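Local coordinates for p-47 protein (Clostridium botulinum, PDB 6EKT) that may form part of a progenitor toxin complex that protects botulinum neurotoxin on its way through the host gut, and is built like the tubular lipid-binding proteins, at residues A[107-112]-A[160-165]; A[197-202]-A[208-213]; A[80-85]-A[127-132]. One frame throughout, in Å; residues are numbered along the deposited sequence.

Contact 1: A[107-112]-A[160-165]; sequences PVLEIK and KLLINA
Pro107, just before strand 108-118, and Leu109 near its start meet Leu162 of helix 152-168 across a gap set by side-chain length: the CA atoms of Pro107 and Leu162 stand 9.5 Å apart, and strand and helix touch through apolar side chains. Leu162 carries the whole of the helical half. Its CG is anti to the backbone N (chi1 -178°), which sends the isobutyl group out from the helix toward the strand, where each methyl finds its own partner. CD1 reaches CG of the Pro107 ring, 4.1 Å away, the two side chains meeting at a slant. CD2 lies 3.8 Å from Leu109 CD2 and 4.1 Å from Leu109 CD1, so the fork of Leu109 receives this one methyl while the two leucine side chains overlap alongside one another, running in opposite senses. All three residues are buried, but the shared surface is small, about 109 Å² in total. Leu109 also packs on Ile141 of the adjoining strand. Glu110 leaves the strand on the side away from the helix and forms salt bridges with Arg83 and Lys140. On the helix, Lys160 NZ donates to Asn164 OD1 at 2.7 Å, in the carbonyl plane and one turn along, and also to Gln62. Leu161 and Ala165 pack on strands 52-57 and 62-68 of a second sheet. A helix laid over an antiparallel sheet by apolar side chains, with further strands on another of its sides, is consistent with the helix-and-sheet build of the TULIP superfamily.

Contact 2: A[197-202]-A[208-213]; sequences VYYSPT and YLFILS
Tyr199 and Tyr208 face each other as a hydrogen-bonded antiparallel pair: Tyr199 N donates to Tyr208 O at 2.8 Å, and Tyr208 N to Tyr199 O at 2.9 Å. Val197 and Phe210 repeat the exchange two residues along, with the return bond from Phe210 N to Val197 O less straight (145° at the hydrogen). Tyr198 and Leu209 form the non-hydrogen-bonded pair between them. The two tyrosine rings run side by side in the same direction, their planes nearly parallel (7° apart) and meeting rim to rim, with Tyr199 CD1 3.5 Å from Tyr208 CD2. CG is anti to the backbone N in Tyr199 (chi1 176°) but lies beside it in Tyr208, which brings the rings together from opposite strands. Past the end of the first strand, Pro201 comes back over one face of the Tyr208 ring in a CH-pi contact, its CG 4.1 Å from the ring centroid. The same side of the hairpin continues with Phe210, whose edge meets Tyr199 CB, in plane with the ring and 3.6 Å from CE2, and with Val197 CG2 at 3.9 Å from Leu212 CD2. On the other side, the Tyr198 ring lays one face over Tyr208 O, 3.6 Å above the ring plane, and touches Leu209 CD1. Asn75 OD1 hydrogen-bonds the Tyr198 hydroxyl and so anchors the far end of that ring. Loop residues Ala225, Val227 and Leu232 pack against the side holding Val197, Phe210 and Tyr208. Strand 193-199 is outermost in its sheet, while strand 208-214 pairs onward with strand 29-34; Leu209 touches Trp413 of strand 411-413 and Lys35 of helix 35-49.

Contact 3: A[80-85]-A[127-132]; sequences NFLRIK and LKFNFG
The Phe129 ring meets Leu82 and Ile84 with its outer carbons: CE1 lies 4.3 Å from Leu82 CD1, and CZ 4.2 Å from Ile84 CD1, both methyls approaching obliquely. Around the same ring, Phe177 packs edge-to-face and Trp71 meets it with the planes at about 75°, so the phenyl group sits in an aromatic and aliphatic cluster. All of the contact is apolar and all three touching residues are buried. CA of Phe129 is 8.6 Å from CA of Leu82, twice the spacing of adjacent strands or a little less, and the side chains must bridge that width. Leu82 does so with an extended chain (chi2 -178°), which pushes CD1 to the far end. The next residue in the chain after Phe129, Asn130, makes an Asx turn: its OD1 accepts the backbone N of Gly132 at 3.1 Å, the donor lying well above the carbonyl plane, and Asn130 ND2 is held by Asp114. Strand 108-118 runs between the two segments in the sheet, bonded to strand 81-88 through its backbone, and Ile111 and Leu113 of that middle strand pack on Phe129. Outward from there, Leu82 and Ile84 touch Ile73 of strand 72-74, and Leu82 and Leu127 both reach Phe196 of strand 193-199.

Contacts 1 and 3 both reach one sheet, and strand 108-118 connects them: it offers side chains to the helix in contact 1 and lies between the two strands of contact 3. Their backbones join directly, Leu109 O with Ile84 N and Lys112 O with Asn130 N. Both are small, buried and purely apolar across their segments. Contact 2 is local in sequence and about four times as large in shared surface; it relies on main-chain hydrogen bonds and aromatic packing, and its tyrosine and proline end is partly exposed. Contacts 2 and 3 touch where Tyr198 CD2 packs on Leu82 CD2, joining two sheets, whereas contacts 1 and 2 stay about 9 Å apart at their nearest atoms.

Contact 1: A[107-112]-A[160-165]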
loop_
_atom_site.group_PDB
_atom_site.type_symbol
_atom_site.label_atom_id
_atom_site.label_comp_id
_atom_site.label_asym_id
_atom_site.label_seq_id
_atom_site.Cartn_x
_atom_site.Cartn_y
_atom_site.Cartn_z
ATOM N N PRO A 107 2.561 19.037 -28.696
ATOM C CA PRO A 107 2.802 19.772 -27.455
ATOM C C PRO A 107 3.066 18.855 -26.263
ATOM O O PRO A 107 2.577 17.716 -26.215
ATOM C CB PRO A 107 1.487 20.541 -27.232
ATOM C CG PRO A 107 0.753 20.486 -28.553
ATOM C CD PRO A 107 1.147 19.145 -29.102
ATOM N N VAL A 108 3.863 19.364 -25.327
ATOM C CA VAL A 108 4.058 18.711 -24.043
ATOM C C VAL A 108 3.487 19.640 -22.982
ATOM O O VAL A 108 3.933 20.794 -22.834
ATOM C CB VAL A 108 5.552 18.407 -23.762
ATOM C CG1 VAL A 108 5.715 17.671 -22.434
ATOM C CG2 VAL A 108 6.155 17.602 -24.904
ATOM N N LEU A 109 2.482 19.135 -22.274
ATOM C CA LEU A 109 1.852 19.861 -21.208
ATOM C C LEU A 109 2.108 19.172 -19.871
ATOM O O LEU A 109 2.533 18.003 -19.818
ATOM C CB LEU A 109 0.339 19.965 -21.449
ATOM C CG LEU A 109 -0.131 20.416 -22.838
ATOM C CD1 LEU A 109 -1.639 20.277 -23.003
ATOM C CD2 LEU A 109 0.302 21.844 -23.099
ATOM N N GLU A 110 1.856 19.914 -18.801
ATOM C CA GLU A 110 1.689 19.326 -17.487
ATOM C C GLU A 110 0.319 19.701 -16.970
ATOM O O GLU A 110 -0.052 20.874 -16.975
ATOM C CB GLU A 110 2.795 19.768 -16.524
ATOM C CG GLU A 110 4.028 18.904 -16.646
ATOM C CD GLU A 110 5.111 19.227 -15.633
ATOM O OE1 GLU A 110 6.267 18.888 -15.918
ATOM O OE2 GLU A 110 4.823 19.800 -14.551
ATOM N N ILE A 111 -0.449 18.698 -16.533
ATOM C CA ILE A 111 -1.802 18.955 -16.051
ATOM C C ILE A 111 -1.925 18.362 -14.660
ATOM O O ILE A 111 -1.520 17.216 -14.433
ATOM C CB ILE A 111 -2.902 18.414 -17.007
ATOM C CG1 ILE A 111 -2.713 18.978 -18.442
ATOM C CG2 ILE A 111 -4.295 18.751 -16.466
ATOM C CD1 ILE A 111 -3.755 18.559 -19.473
ATOM N N LYS A 112 -2.484 19.153 -13.752
ATOM C CA LYS A 112 -2.716 18.729 -12.373
ATOM C C LYS A 112 -3.769 17.615 -12.316
ATOM O O LYS A 112 -4.704 17.600 -13.119
ATOM C CB LYS A 112 -3.173 19.926 -11.545
ATOM C CG LYS A 112 -3.148 19.683 -10.043
ATOM C CD LYS A 112 -3.568 20.900 -9.244
ATOM C CE LYS A 112 -2.489 21.980 -9.174
ATOM N NZ LYS A 112 -1.266 21.493 -8.502
ATOM N N LYS A 160 -1.351 30.744 -26.116
ATOM C CA LYS A 160 -2.538 31.394 -25.588
ATOM C C LYS A 160 -3.806 30.639 -25.987
ATOM O O LYS A 160 -4.640 30.355 -25.128
ATOM C CB LYS A 160 -2.592 32.856 -26.034
ATOM C CG LYS A 160 -3.739 33.648 -25.432
ATOM C CD LYS A 160 -4.876 33.820 -26.440
ATOM C CE LYS A 160 -5.920 34.807 -25.941
ATOM N NZ LYS A 160 -7.238 34.536 -26.593
ATOM N N LEU A 161 -3.935 30.315 -27.273
ATOM C CA LEU A 161 -5.152 29.672 -27.783
ATOM C C LEU A 161 -5.290 28.211 -27.348
ATOM O O LEU A 161 -6.413 27.721 -27.218
ATOM C CB LEU A 161 -5.255 29.796 -29.309
ATOM C CG LEU A 161 -5.541 31.213 -29.825
ATOM C CD1 LEU A 161 -5.292 31.305 -31.323
ATOM C CD2 LEU A 161 -6.986 31.593 -29.506
ATOM N N LEU A 162 -4.165 27.528 -27.142
ATOM C CA LEU A 162 -4.192 26.161 -26.595
ATOM C C LEU A 162 -4.841 26.129 -25.219
ATOM O O LEU A 162 -5.678 25.280 -24.942
ATOM C CB LEU A 162 -2.799 25.514 -26.536
ATOM C CG LEU A 162 -2.813 24.054 -26.005
ATOM C CD1 LEU A 162 -1.930 23.117 -26.815
ATOM C CD2 LEU A 162 -2.459 23.971 -24.520
ATOM N N ILE A 163 -4.434 27.052 -24.360
ATOM C CA ILE A 163 -4.977 27.110 -23.011
ATOM C C ILE A 163 -6.468 27.463 -23.073
ATOM O O ILE A 163 -7.279 26.846 -22.377
ATOM C CB ILE A 163 -4.175 28.093 -22.146
ATOM C CG1 ILE A 163 -2.739 27.581 -22.018
ATOM C CG2 ILE A 163 -4.808 28.262 -20.771
ATOM C CD1 ILE A 163 -1.802 28.513 -21.273
ATOM N N ASN A 164 -6.812 28.438 -23.924
ATOM C CA ASN A 164 -8.207 28.819 -24.132
ATOM C C ASN A 164 -9.024 27.588 -24.458
ATOM O O ASN A 164 -10.064 27.352 -23.833
ATOM C CB ASN A 164 -8.360 29.811 -25.285
ATOM C CG ASN A 164 -8.155 31.252 -24.874
ATOM O OD1 ASN A 164 -7.618 32.029 -25.649
ATOM N ND2 ASN A 164 -8.600 31.622 -23.678
ATOM N N ALA A 165 -8.533 26.808 -25.426
ATOM C CA ALA A 165 -9.239 25.634 -25.905
ATOM C C ALA A 165 -9.360 24.534 -24.823
ATOM O O ALA A 165 -10.440 23.954 -24.637
ATOM C CB ALA A 165 -8.594 25.105 -27.181
#

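Contact 2: A[197-202]-A[208-213]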
loop_
_atom_site.group_PDB
_atom_site.type_symbol
_atom_site.label_atom_id
_atom_site.label_comp_id
_atom_site.label_asym_id
_atom_site.label_seq_id
_atom_site.Cartn_x
_atom_site.Cartn_y
_atom_site.Cartn_z
ATOM N N VAL A 197 0.957 11.511 -6.182
ATOM C CA VAL A 197 2.370 11.820 -6.442
ATOM C C VAL A 197 2.838 11.002 -7.630
ATOM O O VAL A 197 2.584 9.797 -7.665
ATOM C CB VAL A 197 3.279 11.449 -5.228
ATOM C CG1 VAL A 197 4.719 11.902 -5.459
ATOM C CG2 VAL A 197 2.780 12.108 -3.965
ATOM N N TYR A 198 3.509 11.650 -8.597
ATOM C CA TYR A 198 4.131 10.938 -9.727
ATOM C C TYR A 198 5.575 10.649 -9.389
ATOM O O TYR A 198 6.233 11.498 -8.818
ATOM C CB TYR A 198 4.066 11.762 -11.030
ATOM C CG TYR A 198 4.510 10.970 -12.249
ATOM C CD1 TYR A 198 5.855 10.932 -12.653
ATOM C CD2 TYR A 198 3.588 10.213 -12.970
ATOM C CE1 TYR A 198 6.249 10.177 -13.760
ATOM C CE2 TYR A 198 3.974 9.463 -14.067
ATOM C CZ TYR A 198 5.294 9.454 -14.461
ATOM O OH TYR A 198 5.634 8.683 -15.547
ATOM N N TYR A 199 6.072 9.468 -9.756
ATOM C CA TYR A 199 7.430 9.043 -9.407
ATOM C C TYR A 199 8.164 8.508 -10.626
ATOM O O TYR A 199 7.602 7.699 -11.369
ATOM C CB TYR A 199 7.375 7.944 -8.315
ATOM C CG TYR A 199 8.718 7.343 -7.924
ATOM C CD1 TYR A 199 9.234 6.229 -8.611
ATOM C CD2 TYR A 199 9.466 7.868 -6.856
ATOM C CE1 TYR A 199 10.451 5.658 -8.260
ATOM C CE2 TYR A 199 10.699 7.304 -6.501
ATOM C CZ TYR A 199 11.184 6.197 -7.206
ATOM O OH TYR A 199 12.388 5.615 -6.866
ATOM N N SER A 200 9.422 8.930 -10.796
ATOM C CA SER A 200 10.308 8.457 -11.880
ATOM C C SER A 200 11.378 7.483 -11.367
ATOM O O SER A 200 12.277 7.889 -10.628
ATOM C CB SER A 200 10.966 9.644 -12.597
ATOM O OG SER A 200 9.988 10.505 -13.182
ATOM N N PRO A 201 11.283 6.188 -11.741
ATOM C CA PRO A 201 12.261 5.178 -11.286
ATOM C C PRO A 201 13.608 5.290 -12.000
ATOM O O PRO A 201 13.677 5.853 -13.104
ATOM C CB PRO A 201 11.578 3.847 -11.615
ATOM C CG PRO A 201 10.659 4.171 -12.744
ATOM C CD PRO A 201 10.189 5.579 -12.521
ATOM N N THR A 202 14.659 4.766 -11.366
ATOM C CA THR A 202 16.041 4.836 -11.903
ATOM C C THR A 202 16.235 4.136 -13.258
ATOM O O THR A 202 15.487 3.220 -13.618
ATOM C CB THR A 202 17.068 4.267 -10.909
ATOM O OG1 THR A 202 16.659 2.948 -10.520
ATOM C CG2 THR A 202 17.175 5.153 -9.663
ATOM N N TYR A 208 5.705 5.844 -12.433
ATOM C CA TYR A 208 4.705 5.358 -11.466
ATOM C C TYR A 208 3.755 6.458 -10.984
ATOM O O TYR A 208 4.192 7.575 -10.659
ATOM C CB TYR A 208 5.389 4.688 -10.246
ATOM C CG TYR A 208 6.440 3.611 -10.535
ATOM C CD1 TYR A 208 6.338 2.760 -11.648
ATOM C CD2 TYR A 208 7.519 3.412 -9.659
ATOM C CE1 TYR A 208 7.288 1.769 -11.897
ATOM C CE2 TYR A 208 8.478 2.424 -9.898
ATOM C CZ TYR A 208 8.355 1.611 -11.031
ATOM O OH TYR A 208 9.273 0.621 -11.292
ATOM N N LEU A 209 2.461 6.146 -10.972
ATOM C CA LEU A 209 1.450 7.003 -10.343
ATOM C C LEU A 209 1.184 6.413 -8.974
ATOM O O LEU A 209 0.952 5.182 -8.850
ATOM C CB LEU A 209 0.133 7.037 -11.141
ATOM C CG LEU A 209 0.057 7.893 -12.431
ATOM C CD1 LEU A 209 0.788 7.201 -13.559
ATOM C CD2 LEU A 209 -1.390 8.118 -12.856
ATOM N N PHE A 210 1.226 7.262 -7.950
ATOM C CA PHE A 210 1.008 6.825 -6.569
ATOM C C PHE A 210 -0.105 7.604 -5.911
ATOM O O PHE A 210 -0.271 8.792 -6.184
ATOM C CB PHE A 210 2.292 6.982 -5.737
ATOM C CG PHE A 210 3.311 5.907 -5.973
ATOM C CD1 PHE A 210 3.093 4.607 -5.508
ATOM C CD2 PHE A 210 4.516 6.195 -6.622
ATOM C CE1 PHE A 210 4.042 3.602 -5.718
ATOM C CE2 PHE A 210 5.480 5.207 -6.829
ATOM C CZ PHE A 210 5.245 3.905 -6.380
ATOM N N ILE A 211 -0.857 6.931 -5.041
ATOM C CA ILE A 211 -1.785 7.602 -4.116
ATOM C C ILE A 211 -1.285 7.261 -2.718
ATOM O O ILE A 211 -1.125 6.082 -2.382
ATOM C CB ILE A 211 -3.266 7.147 -4.321
ATOM C CG1 ILE A 211 -3.797 7.645 -5.672
ATOM C CG2 ILE A 211 -4.170 7.632 -3.179
ATOM C CD1 ILE A 211 -5.068 6.940 -6.166
ATOM N N LEU A 212 -1.027 8.298 -1.926
ATOM C CA LEU A 212 -0.583 8.164 -0.539
ATOM C C LEU A 212 -1.787 8.405 0.354
ATOM O O LEU A 212 -2.496 9.385 0.145
ATOM C CB LEU A 212 0.505 9.214 -0.248
ATOM C CG LEU A 212 1.934 9.020 -0.769
ATOM C CD1 LEU A 212 2.060 8.551 -2.200
ATOM C CD2 LEU A 212 2.771 10.276 -0.558
ATOM N N SER A 213 -2.028 7.533 1.346
ATOM C CA SER A 213 -3.211 7.701 2.207
ATOM C C SER A 213 -2.898 7.586 3.685
ATOM O O SER A 213 -1.979 6.852 4.084
ATOM C CB SER A 213 -4.333 6.689 1.858
ATOM O OG SER A 213 -4.027 5.361 2.290
#

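Contact 3: A[80-85]-A[127-132]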
loop_
_atom_site.group_PDB
_atom_site.type_symbol
_atom_site.label_atom_id
_atom_site.label_comp_id
_atom_site.label_asym_id
_atom_site.label_seq_id
_atom_site.Cartn_x
_atom_site.Cartn_y
_atom_site.Cartn_z
ATOM N N ASN A 80 2.240 16.705 -8.111
ATOM C CA ASN A 80 0.883 16.399 -8.426
ATOM C C ASN A 80 0.435 16.746 -9.836
ATOM O O ASN A 80 -0.688 16.931 -10.059
ATOM C CB ASN A 80 -0.063 16.987 -7.404
ATOM C CG ASN A 80 0.196 18.435 -7.150
ATOM O OD1 ASN A 80 0.320 19.187 -8.055
ATOM N ND2 ASN A 80 0.252 18.823 -5.902
ATOM N N PHE A 81 1.370 16.887 -10.736
ATOM C CA PHE A 81 1.097 17.047 -12.171
ATOM C C PHE A 81 1.476 15.770 -12.900
ATOM O O PHE A 81 2.447 15.097 -12.532
ATOM C CB PHE A 81 1.959 18.176 -12.778
ATOM C CG PHE A 81 1.535 19.560 -12.393
ATOM C CD1 PHE A 81 2.061 20.173 -11.243
ATOM C CD2 PHE A 81 0.645 20.280 -13.201
ATOM C CE1 PHE A 81 1.687 21.468 -10.904
ATOM C CE2 PHE A 81 0.258 21.568 -12.857
ATOM C CZ PHE A 81 0.781 22.161 -11.704
ATOM N N LEU A 82 0.739 15.461 -13.964
ATOM C CA LEU A 82 1.234 14.531 -14.969
ATOM C C LEU A 82 1.780 15.310 -16.150
ATOM O O LEU A 82 1.127 16.247 -16.621
ATOM C CB LEU A 82 0.116 13.617 -15.487
ATOM C CG LEU A 82 -0.445 12.499 -14.634
ATOM C CD1 LEU A 82 -1.487 11.761 -15.457
ATOM C CD2 LEU A 82 0.633 11.530 -14.162
ATOM N N ARG A 83 2.961 14.921 -16.625
ATOM C CA ARG A 83 3.475 15.436 -17.900
ATOM C C ARG A 83 2.931 14.590 -19.056
ATOM O O ARG A 83 2.975 13.361 -18.992
ATOM C CB ARG A 83 5.000 15.465 -17.916
ATOM C CG ARG A 83 5.532 16.346 -19.043
ATOM C CD ARG A 83 7.030 16.493 -18.989
ATOM N NE ARG A 83 7.505 17.345 -17.889
ATOM C CZ ARG A 83 8.793 17.600 -17.656
ATOM N NH1 ARG A 83 9.736 17.078 -18.433
ATOM N NH2 ARG A 83 9.148 18.370 -16.640
ATOM N N ILE A 84 2.394 15.243 -20.092
ATOM C CA ILE A 84 1.710 14.537 -21.180
ATOM C C ILE A 84 2.034 15.121 -22.552
ATOM O O ILE A 84 2.262 16.339 -22.679
ATOM C CB ILE A 84 0.174 14.457 -20.985
ATOM C CG1 ILE A 84 -0.473 15.856 -20.965
ATOM C CG2 ILE A 84 -0.172 13.611 -19.745
ATOM C CD1 ILE A 84 -1.974 15.849 -21.201
ATOM N N LYS A 85 2.096 14.246 -23.555
ATOM C CA LYS A 85 2.192 14.671 -24.950
ATOM C C LYS A 85 0.784 14.638 -25.529
ATOM O O LYS A 85 0.052 13.667 -25.306
ATOM C CB LYS A 85 3.075 13.722 -25.760
ATOM C CG LYS A 85 4.558 13.709 -25.416
ATOM C CD LYS A 85 5.246 12.728 -26.354
ATOM C CE LYS A 85 6.627 12.309 -25.874
ATOM N NZ LYS A 85 7.166 11.258 -26.790
ATOM N N LEU A 127 -9.855 10.288 -9.118
ATOM C CA LEU A 127 -8.645 11.003 -9.500
ATOM C C LEU A 127 -8.752 11.268 -10.989
ATOM O O LEU A 127 -8.834 10.330 -11.800
ATOM C CB LEU A 127 -7.387 10.188 -9.145
ATOM C CG LEU A 127 -5.988 10.766 -9.426
ATOM C CD1 LEU A 127 -5.704 11.996 -8.580
ATOM C CD2 LEU A 127 -4.933 9.687 -9.206
ATOM N N LYS A 128 -8.812 12.557 -11.326
ATOM C CA LYS A 128 -9.015 13.026 -12.689
ATOM C C LYS A 128 -8.104 14.232 -12.963
ATOM O O LYS A 128 -7.636 14.896 -12.026
ATOM C CB LYS A 128 -10.468 13.493 -12.911
ATOM C CG LYS A 128 -11.552 12.433 -12.786
ATOM C CD LYS A 128 -12.843 12.935 -13.418
ATOM C CE LYS A 128 -13.685 13.746 -12.442
ATOM N NZ LYS A 128 -15.014 14.041 -13.055
ATOM N N PHE A 129 -7.881 14.511 -14.248
ATOM C CA PHE A 129 -7.304 15.795 -14.672
ATOM C C PHE A 129 -8.065 16.980 -14.085
ATOM O O PHE A 129 -9.302 16.986 -14.054
ATOM C CB PHE A 129 -7.351 15.934 -16.192
ATOM C CG PHE A 129 -6.288 15.163 -16.925
ATOM C CD1 PHE A 129 -4.932 15.402 -16.693
ATOM C CD2 PHE A 129 -6.644 14.224 -17.880
ATOM C CE1 PHE A 129 -3.953 14.698 -17.387
ATOM C CE2 PHE A 129 -5.671 13.526 -18.589
ATOM C CZ PHE A 129 -4.326 13.777 -18.347
ATOM N N ASN A 130 -7.319 17.985 -13.643
ATOM C CA ASN A 130 -7.891 19.259 -13.247
ATOM C C ASN A 130 -7.257 20.364 -14.093
ATOM O O ASN A 130 -6.076 20.684 -13.931
ATOM C CB ASN A 130 -7.665 19.519 -11.755
ATOM C CG ASN A 130 -8.399 20.741 -11.255
ATOM O OD1 ASN A 130 -9.074 21.448 -12.013
ATOM N ND2 ASN A 130 -8.248 21.018 -9.975
ATOM N N PHE A 131 -8.061 20.917 -14.996
ATOM C CA PHE A 131 -7.610 21.926 -15.947
ATOM C C PHE A 131 -7.521 23.310 -15.295
ATOM O O PHE A 131 -6.919 24.229 -15.869
ATOM C CB PHE A 131 -8.562 21.986 -17.154
ATOM C CG PHE A 131 -8.402 20.860 -18.157
ATOM C CD1 PHE A 131 -7.682 19.693 -17.870
ATOM C CD2 PHE A 131 -9.039 20.950 -19.396
ATOM C CE1 PHE A 131 -7.593 18.656 -18.798
ATOM C CE2 PHE A 131 -8.950 19.919 -20.330
ATOM C CZ PHE A 131 -8.222 18.771 -20.032
ATOM N N GLY A 132 -8.150 23.465 -14.126
ATOM C CA GLY A 132 -8.127 24.724 -13.370
ATOM C C GLY A 132 -8.815 25.853 -14.103
ATOM O O GLY A 132 -9.899 25.664 -14.681
#